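Long-range contacts in DegV domain-containing protein spr0652 (Streptococcus pneumoniae, PDB 6CNG), which binds long-chain fatty acids, here linoleic acid, and probably acts as a carrier that presents them to a fatty acid kinase: residues 26-31 against 48-53; 81-86 against 286-291; 144-149 against 248-253. All blocks are in the same frame, centred on the assembly; numbering follows the deposited sequence.

Contact 1. Residues 26-31 against 48-53. With EIC (linoleic acid), chain C.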
loop_
_atom_site.group_PDB
_atom_site.type_symbol
_atom_site.label_atom_id
_atom_site.label_comp_id
_atom_site.label_asym_id
_atom_site.label_seq_id
_atom_site.Cartn_x
_atom_site.Cartn_y
_atom_site.Cartn_z
ATOM N N ILE A 26 -6.262 -6.711 9.764
ATOM C CA ILE A 26 -6.147 -5.283 10.036
ATOM C C ILE A 26 -5.053 -4.721 9.147
ATOM O O ILE A 26 -4.028 -5.361 8.936
ATOM C CB ILE A 26 -5.821 -5.017 11.518
ATOM C CG1 ILE A 26 -6.730 -5.833 12.421
ATOM C CG2 ILE A 26 -5.973 -3.546 11.812
ATOM C CD1 ILE A 26 -6.454 -5.688 13.882
ATOM N N ALA A 27 -5.292 -3.549 8.593
ATOM C CA ALA A 27 -4.279 -2.876 7.801
ATOM C C ALA A 27 -4.381 -1.385 8.056
ATOM O O ALA A 27 -5.443 -0.883 8.388
ATOM C CB ALA A 27 -4.456 -3.147 6.296
ATOM N N ASP A 28 -3.274 -0.680 7.912
ATOM C CA ASP A 28 -3.362 0.775 7.945
ATOM C C ASP A 28 -3.771 1.320 6.564
ATOM O O ASP A 28 -3.883 0.581 5.585
ATOM C CB ASP A 28 -2.060 1.366 8.493
ATOM C CG ASP A 28 -0.850 1.080 7.617
ATOM O OD1 ASP A 28 -0.995 1.108 6.365
ATOM O OD2 ASP A 28 0.250 0.861 8.179
ATOM N N SER A 29 -3.996 2.634 6.480
ATOM C CA SER A 29 -4.519 3.229 5.248
ATOM C C SER A 29 -3.458 3.399 4.119
ATOM O O SER A 29 -3.746 4.042 3.093
ATOM C CB SER A 29 -5.301 4.500 5.572
ATOM O OG SER A 29 -4.477 5.521 6.036
ATOM N N GLY A 30 -2.279 2.789 4.263
ATOM C CA GLY A 30 -1.431 2.471 3.136
ATOM C C GLY A 30 -1.953 1.338 2.282
ATOM O O GLY A 30 -1.423 1.115 1.190
ATOM N N CYS A 31 -2.947 0.598 2.787
ATOM C CA CYS A 31 -3.769 -0.335 2.024
ATOM C C CYS A 31 -4.944 0.422 1.425
ATOM O O CYS A 31 -5.572 1.247 2.085
ATOM C CB CYS A 31 -4.318 -1.431 2.943
ATOM S SG CYS A 31 -5.503 -2.607 2.240
ATOM N N VAL A 48 -7.101 0.938 9.569
ATOM C CA VAL A 48 -6.740 1.895 10.613
ATOM C C VAL A 48 -6.178 3.135 9.937
ATOM O O VAL A 48 -5.088 3.094 9.340
ATOM C CB VAL A 48 -5.754 1.283 11.611
ATOM C CG1 VAL A 48 -5.398 2.307 12.682
ATOM C CG2 VAL A 48 -6.326 0.021 12.189
ATOM N N PRO A 49 -6.868 4.269 10.018
ATOM C CA PRO A 49 -6.467 5.431 9.230
ATOM C C PRO A 49 -5.234 6.130 9.775
ATOM O O PRO A 49 -5.054 6.301 10.980
ATOM C CB PRO A 49 -7.692 6.342 9.335
ATOM C CG PRO A 49 -8.274 5.994 10.610
ATOM C CD PRO A 49 -8.084 4.546 10.800
ATOM N N LEU A 50 -4.383 6.544 8.858
ATOM C CA LEU A 50 -3.435 7.601 9.160
ATOM C C LEU A 50 -4.118 8.947 8.947
ATOM O O LEU A 50 -5.229 9.031 8.431
ATOM C CB LEU A 50 -2.182 7.480 8.284
ATOM C CG LEU A 50 -1.161 6.475 8.810
ATOM C CD1 LEU A 50 -1.518 5.063 8.442
ATOM C CD2 LEU A 50 0.228 6.795 8.352
ATOM N N THR A 51 -3.423 10.009 9.323
ATOM C CA THR A 51 -3.961 11.346 9.182
ATOM C C THR A 51 -3.045 12.174 8.308
ATOM O O THR A 51 -1.852 11.902 8.195
ATOM C CB THR A 51 -4.100 12.033 10.532
ATOM O OG1 THR A 51 -2.819 12.100 11.157
ATOM C CG2 THR A 51 -5.037 11.265 11.411
ATOM N N ILE A 52 -3.641 13.187 7.689
ATOM C CA ILE A 52 -2.939 14.177 6.888
ATOM C C ILE A 52 -3.372 15.553 7.366
ATOM O O ILE A 52 -4.556 15.879 7.319
ATOM C CB ILE A 52 -3.263 14.019 5.397
ATOM C CG1 ILE A 52 -2.727 12.667 4.899
ATOM C CG2 ILE A 52 -2.667 15.150 4.606
ATOM C CD1 ILE A 52 -3.573 12.024 3.858
ATOM N N GLN A 53 -2.426 16.347 7.827
ATOM C CA GLN A 53 -2.705 17.684 8.332
ATOM C C GLN A 53 -2.402 18.706 7.243
ATOM O O GLN A 53 -1.280 18.753 6.736
ATOM C CB GLN A 53 -1.839 17.942 9.566
ATOM C CG GLN A 53 -2.057 19.305 10.258
ATOM C CD GLN A 53 -0.775 19.901 10.890
ATOM O OE1 GLN A 53 -0.102 20.761 10.300
ATOM N NE2 GLN A 53 -0.447 19.446 12.094
HETATM C C1 EIC C . 3.327 8.677 8.218
HETATM C C2 EIC C . 3.037 8.010 6.879
HETATM C C3 EIC C . 4.162 8.135 5.876
HETATM C C4 EIC C . 3.959 7.214 4.696
HETATM C C5 EIC C . 5.128 7.255 3.736
HETATM C C6 EIC C . 4.979 6.243 2.605
HETATM C C7 EIC C . 3.964 6.662 1.533
HETATM C C8 EIC C . 3.740 5.547 0.528
HETATM C C9 EIC C . 2.643 5.984 -0.415
HETATM C C10 EIC C . 2.916 6.533 -1.578
HETATM C C11 EIC C . 4.339 6.789 -2.055
HETATM C C12 EIC C . 4.380 6.277 -3.488
HETATM C C13 EIC C . 5.295 5.460 -3.966
HETATM C C14 EIC C . 6.453 4.958 -3.130
HETATM C C15 EIC C . 6.084 3.697 -2.352
HETATM C C16 EIC C . 7.289 3.223 -1.554
HETATM C C17 EIC C . 6.937 2.081 -0.647
HETATM C C18 EIC C . 8.156 1.678 0.152
HETATM O O1 EIC C . 3.694 8.002 9.218
HETATM O O2 EIC C . 3.197 9.922 8.316
#

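Contact 2. Residues 81-86 against 286-291. With EIC (linoleic acid), chain C.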
loop_
_atom_site.group_PDB
_atom_site.type_symbol
_atom_site.label_atom_id
_atom_site.label_comp_id
_atom_site.label_asym_id
_atom_site.label_seq_id
_atom_site.Cartn_x
_atom_site.Cartn_y
_atom_site.Cartn_z
ATOM N N SER A 81 2.053 20.130 3.738
ATOM C CA SER A 81 1.187 19.231 4.488
ATOM C C SER A 81 2.018 18.065 5.029
ATOM O O SER A 81 3.090 17.755 4.514
ATOM C CB SER A 81 0.044 18.747 3.584
ATOM O OG SER A 81 -0.751 19.832 3.104
ATOM N N LYS A 82 1.491 17.402 6.065
ATOM C CA LYS A 82 2.206 16.394 6.843
ATOM C C LYS A 82 1.323 15.188 7.130
ATOM O O LYS A 82 0.139 15.343 7.370
ATOM C CB LYS A 82 2.619 17.009 8.184
ATOM C CG LYS A 82 2.914 16.005 9.307
ATOM C CD LYS A 82 3.481 16.685 10.570
ATOM C CE LYS A 82 4.068 15.692 11.589
ATOM N NZ LYS A 82 4.083 14.262 11.122
ATOM N N SER A 83 1.893 13.992 7.140
ATOM C CA SER A 83 1.165 12.799 7.568
ATOM C C SER A 83 1.558 12.365 8.985
ATOM O O SER A 83 2.616 12.729 9.501
ATOM C CB SER A 83 1.397 11.648 6.599
ATOM O OG SER A 83 2.704 11.201 6.675
ATOM N N ALA A 84 0.673 11.587 9.613
ATOM C CA ALA A 84 0.958 10.988 10.909
ATOM C C ALA A 84 0.414 9.573 10.955
ATOM O O ALA A 84 -0.594 9.264 10.328
ATOM C CB ALA A 84 0.315 11.755 12.064
ATOM N N CYS A 85 1.072 8.742 11.730
ATOM C CA CYS A 85 0.758 7.321 11.792
ATOM C C CYS A 85 -0.254 7.051 12.894
ATOM O O CYS A 85 -0.516 7.898 13.743
ATOM C CB CYS A 85 2.040 6.522 12.033
ATOM S SG CYS A 85 2.766 6.729 13.636
ATOM N N PRO A 86 -0.834 5.849 12.924
ATOM C CA PRO A 86 -1.798 5.534 13.969
ATOM C C PRO A 86 -1.153 5.363 15.325
ATOM O O PRO A 86 -0.013 4.916 15.465
ATOM C CB PRO A 86 -2.403 4.214 13.497
ATOM C CG PRO A 86 -2.099 4.172 12.064
ATOM C CD PRO A 86 -0.742 4.740 11.974
ATOM N N SER A 286 -2.792 8.593 -1.995
ATOM C CA SER A 286 -2.992 9.713 -2.916
ATOM C C SER A 286 -2.078 10.867 -2.555
ATOM O O SER A 286 -1.506 11.514 -3.424
ATOM C CB SER A 286 -4.449 10.180 -2.899
ATOM O OG SER A 286 -5.323 9.100 -3.134
ATOM N N PHE A 287 -1.921 11.120 -1.268
ATOM C CA PHE A 287 -1.136 12.245 -0.825
ATOM C C PHE A 287 0.303 12.102 -1.245
ATOM O O PHE A 287 0.937 13.078 -1.652
ATOM C CB PHE A 287 -1.228 12.291 0.693
ATOM C CG PHE A 287 -0.361 13.310 1.317
ATOM C CD1 PHE A 287 -0.555 14.640 1.080
ATOM C CD2 PHE A 287 0.631 12.936 2.171
ATOM C CE1 PHE A 287 0.247 15.569 1.674
ATOM C CE2 PHE A 287 1.430 13.870 2.755
ATOM C CZ PHE A 287 1.235 15.173 2.520
ATOM N N TYR A 288 0.837 10.907 -1.143
ATOM C CA TYR A 288 2.248 10.721 -1.418
ATOM C C TYR A 288 2.539 10.340 -2.846
ATOM O O TYR A 288 3.580 10.728 -3.380
ATOM C CB TYR A 288 2.787 9.666 -0.490
ATOM C CG TYR A 288 3.127 10.251 0.799
ATOM C CD1 TYR A 288 4.088 11.239 0.881
ATOM C CD2 TYR A 288 2.504 9.843 1.930
ATOM C CE1 TYR A 288 4.427 11.781 2.057
ATOM C CE2 TYR A 288 2.842 10.382 3.136
ATOM C CZ TYR A 288 3.807 11.360 3.198
ATOM O OH TYR A 288 4.166 11.928 4.405
ATOM N N ALA A 289 1.674 9.582 -3.475
ATOM C CA ALA A 289 1.904 9.271 -4.880
ATOM C C ALA A 289 1.531 10.432 -5.781
ATOM O O ALA A 289 2.092 10.569 -6.874
ATOM C CB ALA A 289 1.110 8.031 -5.279
ATOM N N GLU A 290 0.575 11.250 -5.331
ATOM C CA GLU A 290 0.155 12.477 -5.987
ATOM C C GLU A 290 -0.529 12.226 -7.316
ATOM O O GLU A 290 -0.734 11.083 -7.727
ATOM C CB GLU A 290 1.341 13.429 -6.144
ATOM C CG GLU A 290 1.962 13.833 -4.799
ATOM C CD GLU A 290 2.675 15.177 -4.846
ATOM O OE1 GLU A 290 2.071 16.178 -5.285
ATOM O OE2 GLU A 290 3.845 15.233 -4.447
ATOM N N GLU A 291 -0.907 13.298 -7.979
ATOM C CA GLU A 291 -1.754 13.168 -9.147
ATOM C C GLU A 291 -0.997 12.505 -10.277
ATOM O O GLU A 291 0.153 12.841 -10.561
ATOM C CB GLU A 291 -2.269 14.534 -9.548
ATOM C CG GLU A 291 -3.148 15.162 -8.481
ATOM C CD GLU A 291 -4.438 14.431 -8.299
ATOM O OE1 GLU A 291 -5.041 14.574 -7.222
ATOM O OE2 GLU A 291 -4.854 13.709 -9.224
HETATM C C1 EIC C . 3.327 8.677 8.218
HETATM C C2 EIC C . 3.037 8.010 6.879
HETATM C C3 EIC C . 4.162 8.135 5.876
HETATM C C4 EIC C . 3.959 7.214 4.696
HETATM C C5 EIC C . 5.128 7.255 3.736
HETATM C C6 EIC C . 4.979 6.243 2.605
HETATM C C7 EIC C . 3.964 6.662 1.533
HETATM C C8 EIC C . 3.740 5.547 0.528
HETATM C C9 EIC C . 2.643 5.984 -0.415
HETATM C C10 EIC C . 2.916 6.533 -1.578
HETATM C C11 EIC C . 4.339 6.789 -2.055
HETATM C C12 EIC C . 4.380 6.277 -3.488
HETATM C C13 EIC C . 5.295 5.460 -3.966
HETATM C C14 EIC C . 6.453 4.958 -3.130
HETATM C C15 EIC C . 6.084 3.697 -2.352
HETATM C C16 EIC C . 7.289 3.223 -1.554
HETATM C C17 EIC C . 6.937 2.081 -0.647
HETATM C C18 EIC C . 8.156 1.678 0.152
HETATM O O1 EIC C . 3.694 8.002 9.218
HETATM O O2 EIC C . 3.197 9.922 8.316
#

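Contact 3. Residues 144-149 against 248-253. With NA (sodium ion), chain D.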
loop_
_atom_site.group_PDB
_atom_site.type_symbol
_atom_site.label_atom_id
_atom_site.label_comp_id
_atom_site.label_asym_id
_atom_site.label_seq_id
_atom_site.Cartn_x
_atom_site.Cartn_y
_atom_site.Cartn_z
ATOM N N GLU A 144 0.811 -3.625 -3.313
ATOM C CA GLU A 144 1.434 -4.804 -2.728
ATOM C C GLU A 144 0.810 -5.149 -1.388
ATOM O O GLU A 144 0.589 -6.322 -1.085
ATOM C CB GLU A 144 2.943 -4.617 -2.583
ATOM C CG GLU A 144 3.613 -5.948 -2.442
ATOM C CD GLU A 144 5.059 -5.908 -2.019
ATOM O OE1 GLU A 144 5.691 -4.851 -2.134
ATOM O OE2 GLU A 144 5.570 -6.965 -1.575
ATOM N N VAL A 145 0.519 -4.139 -0.572
ATOM C CA VAL A 145 -0.229 -4.380 0.654
ATOM C C VAL A 145 -1.598 -4.947 0.330
ATOM O O VAL A 145 -2.105 -5.834 1.013
ATOM C CB VAL A 145 -0.326 -3.085 1.475
ATOM C CG1 VAL A 145 -1.234 -3.279 2.618
ATOM C CG2 VAL A 145 1.038 -2.666 1.977
ATOM N N ASP A 146 -2.230 -4.432 -0.708
ATOM C CA ASP A 146 -3.518 -4.968 -1.095
ATOM C C ASP A 146 -3.430 -6.453 -1.409
ATOM O O ASP A 146 -4.277 -7.231 -0.979
ATOM C CB ASP A 146 -4.005 -4.173 -2.288
ATOM C CG ASP A 146 -4.128 -2.684 -1.975
ATOM O OD1 ASP A 146 -4.213 -2.338 -0.787
ATOM O OD2 ASP A 146 -4.140 -1.849 -2.906
ATOM N N LEU A 147 -2.418 -6.862 -2.177
ATOM C CA LEU A 147 -2.234 -8.274 -2.467
ATOM C C LEU A 147 -2.047 -9.087 -1.203
ATOM O O LEU A 147 -2.557 -10.205 -1.088
ATOM C CB LEU A 147 -1.013 -8.444 -3.344
ATOM C CG LEU A 147 -1.190 -8.164 -4.834
ATOM C CD1 LEU A 147 0.130 -8.334 -5.535
ATOM C CD2 LEU A 147 -2.260 -9.054 -5.438
ATOM N N LEU A 148 -1.282 -8.566 -0.259
ATOM C CA LEU A 148 -1.050 -9.320 0.961
ATOM C C LEU A 148 -2.343 -9.540 1.706
ATOM O O LEU A 148 -2.581 -10.608 2.259
ATOM C CB LEU A 148 -0.097 -8.575 1.872
ATOM C CG LEU A 148 1.324 -8.403 1.385
ATOM C CD1 LEU A 148 2.097 -7.668 2.435
ATOM C CD2 LEU A 148 1.961 -9.712 1.115
ATOM N N VAL A 149 -3.181 -8.520 1.754
ATOM C CA VAL A 149 -4.447 -8.646 2.453
ATOM C C VAL A 149 -5.374 -9.611 1.738
ATOM O O VAL A 149 -6.037 -10.438 2.366
ATOM C CB VAL A 149 -5.034 -7.239 2.615
ATOM C CG1 VAL A 149 -6.500 -7.301 2.734
ATOM C CG2 VAL A 149 -4.409 -6.609 3.823
ATOM N N ARG A 248 -1.034 -12.333 -10.135
ATOM C CA ARG A 248 -1.912 -11.241 -9.759
ATOM C C ARG A 248 -1.175 -9.912 -9.795
ATOM O O ARG A 248 0.005 -9.824 -9.457
ATOM C CB ARG A 248 -2.457 -11.442 -8.354
ATOM C CG ARG A 248 -3.415 -12.588 -8.199
ATOM C CD ARG A 248 -3.854 -12.712 -6.752
ATOM N NE ARG A 248 -4.704 -13.870 -6.585
ATOM C CZ ARG A 248 -5.085 -14.351 -5.422
ATOM N NH1 ARG A 248 -4.695 -13.772 -4.305
ATOM N NH2 ARG A 248 -5.856 -15.426 -5.389
ATOM N N ILE A 249 -1.890 -8.882 -10.225
ATOM C CA ILE A 249 -1.458 -7.499 -10.120
ATOM C C ILE A 249 -2.577 -6.686 -9.502
ATOM O O ILE A 249 -3.752 -6.905 -9.802
ATOM C CB ILE A 249 -1.132 -6.925 -11.498
ATOM C CG1 ILE A 249 -0.000 -7.696 -12.158
ATOM C CG2 ILE A 249 -0.767 -5.488 -11.374
ATOM C CD1 ILE A 249 0.282 -7.225 -13.544
ATOM N N VAL A 250 -2.199 -5.741 -8.647
ATOM C CA VAL A 250 -3.086 -4.710 -8.097
ATOM C C VAL A 250 -2.454 -3.356 -8.401
ATOM O O VAL A 250 -1.377 -3.040 -7.894
ATOM C CB VAL A 250 -3.300 -4.875 -6.594
ATOM C CG1 VAL A 250 -4.136 -3.773 -6.091
ATOM C CG2 VAL A 250 -3.955 -6.188 -6.321
ATOM N N MET A 251 -3.113 -2.566 -9.232
ATOM C CA MET A 251 -2.668 -1.219 -9.571
ATOM C C MET A 251 -3.496 -0.216 -8.766
ATOM O O MET A 251 -4.648 0.061 -9.102
ATOM C CB MET A 251 -2.874 -0.946 -11.060
ATOM C CG MET A 251 -2.118 -1.817 -12.019
ATOM S SD MET A 251 -2.477 -1.417 -13.732
ATOM C CE MET A 251 -1.620 -2.698 -14.598
ATOM N N ALA A 252 -2.903 0.343 -7.723
ATOM C CA ALA A 252 -3.480 1.483 -7.013
ATOM C C ALA A 252 -3.052 2.775 -7.697
ATOM O O ALA A 252 -1.862 3.042 -7.830
ATOM C CB ALA A 252 -3.005 1.468 -5.567
ATOM N N GLN A 253 -4.014 3.591 -8.107
ATOM C CA GLN A 253 -3.714 4.761 -8.908
ATOM C C GLN A 253 -4.498 5.982 -8.431
ATOM O O GLN A 253 -5.579 5.862 -7.852
ATOM C CB GLN A 253 -4.010 4.510 -10.386
ATOM C CG GLN A 253 -5.381 3.986 -10.672
ATOM C CD GLN A 253 -6.418 5.074 -10.753
ATOM O OE1 GLN A 253 -6.129 6.169 -11.171
ATOM N NE2 GLN A 253 -7.642 4.766 -10.351
HETATM NA NA NA D . 7.868 -8.259 -1.110
HETATM O O HOH W 1 -3.054 -12.027 -3.341
HETATM O O HOH W 2 8.083 -7.209 0.881
#

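Contact 1. Residues 26-31 against 48-53
V48 N donates to A27 O at 2.7 Å; this backbone bond pairs the parallel strands 23-28 and 43-54 beside the D28-V48 bridge. A second firm bond uses a side chain: L50 N meets S29 OG at 3.0 Å with an N-H...O angle of 173°. The serine hydroxyl sits between its own backbone N and carbonyl carbon (chi1 68°), a torsion that turns OG toward L50 N at the break in strand 43-54, and it is also hydrogen-bonded to D61. Between these two bonds lies V48 O, which takes a weak bond from S29 N and, at 3.2 Å from D28 CA, a CA-H...O contact.

Past the bridge, residues 28-31 form a type I turn. D28 OD1 accepts from G30 N in an Asx turn, while OD2 is held by I106 N and S113 OG, so both carboxylate oxygens are engaged.

The apolar contacts follow one another along the strand, on the face that carries I26, D28 and V48. I26 CG2 touches V48 CG2 at 3.6 Å. Further on, the two branches of L50 divide their work: CD1 rests 3.7 Å from D28 CB, and CD2 lies 3.4 Å from C2 of linoleic acid.

The bridge is D28-V48, and L50 N then goes to a side-chain oxygen instead of a backbone carbonyl, which is consistent with holding L50 in place as it lines the fatty-acid pocket close to the carboxylate.

Contact 2. Residues 81-86 against 286-291
S83 and Y288 meet through their hydroxyls, S83 OG lying 2.8 Å from Y288 OH and close to the plane of the tyrosine ring, at its edge. Either oxygen could be the donor. The exact place of S83 OG is less certain, because the model sets it implausibly near the fatty-acid carboxylate. That carboxylate is bracketed from the strand side: A84 N is 3.3 Å from EIC O2 and C85 CB is 3.6 Å from EIC O1, and the acid group is also hydrogen-bonded to S111 OG.

Y288 also follows the acyl chain. Its CB is 3.3 Å from EIC C10, one carbon of a double bond, its CD2 is 3.5 Å from EIC C7, and EIC C5 lies over one ring face. F287 CD2 covers the opposite face, 3.5 Å above the plane and over the ring centre, so the tyrosine is sandwiched between phenylalanine and lipid. R193 NH2 adds a weak bond to Y288 OH.

A second shell holds these groups in place. With CG anti to its backbone N (chi1 174°), F287 extends from the helix to the strand, where CE1 touches S81 CB at 3.7 Å. M74 of helix 67-76 packs against both residues, and strand 82-84 is tied to strand 43-54 through backbone bonds of K82 with Q53 and A84 with T51. The helix ends just beyond, E290 departing from helical angles with positive phi.

Strand 82-84 and a late helix thus enclose the carboxylate end of a fatty-acid pocket, with Y288 as a pocket residue of this structure. The link to the DegV family rests on S83 and S111, the residues that, by analogy with relatives, probably bind hexadecanoate.

Contact 3. Residues 144-149 against 248-253
D146 and L147 of helix 143-157 press on V250 of strand 247-253, an alpha/beta packing of a helix against one face of a mixed six-stranded sheet. The axes of the two short segments approach to 7.9 Å, and their N-to-C directions differ by 133°, so the helix runs diagonally over the strand rather than along it.

E144 opens the segment facing away from the strand. It reaches out with its chain extended beyond CG (chi2 -168°), which carries OE2 to within 2.7 Å of the sodium ion. A water at 2.3 Å from the sodium and the carbonyl oxygens of Q173 and T176 are its other ligands, while E144 OE1 is hydrogen-bonded to S140.

Two residues on, D146 turns its CB toward the strand. The side chain crosses that of V250 at about a right angle, with D146 OD2 3.7 Å from V250 CG1. Its other oxygen, OD1, accepts from D32 N, so the carboxylate is held by the loop after strand 23-28 while OD2 and CB lie against the V250 methyl CG1.

L147 has the largest share of the interface. Its CG, beside the backbone N and anti to the carbonyl carbon (chi1 -80°), turns the branched end to the strand, and the side chain slides past V250 in the opposite direction; L147 CD2 and V250 CG2 are only 3.4 Å apart, tighter than usual for two methyl groups. The same CD2 touches R248 CB at 3.8 Å. I249 and M251 instead point to the other face of the sheet, where helix 257-270 packs.

R248 extends beside the helix, its NH2 in a salt bridge with D154. One water joins the segments: it donates to L147 O at 2.9 Å and accepts from R248 NH1 at 2.6 Å, lying in the guanidinium plane.

Overall arrangement
Contacts 1 and 2 share a sheet and a ligand: strands 43-54 and 82-84 are antiparallel neighbours in it, the contact centres are about 10 Å apart, and both touch linoleic acid. Contact 3 belongs to the other mixed sheet, through strand 247-253, and lies about 16 Å from contact 1 and about 18 Å from contact 2, centre to centre. It still meets contact 1, since C31 packs on V145 and D146 of helix 143-157. Along the chain contact 1 closes first; contact 2 has 199 residues between its segments and encloses contact 3. Late helix 283-289 thus returns to an early strand, and the fatty acid is held by parts distant in sequence.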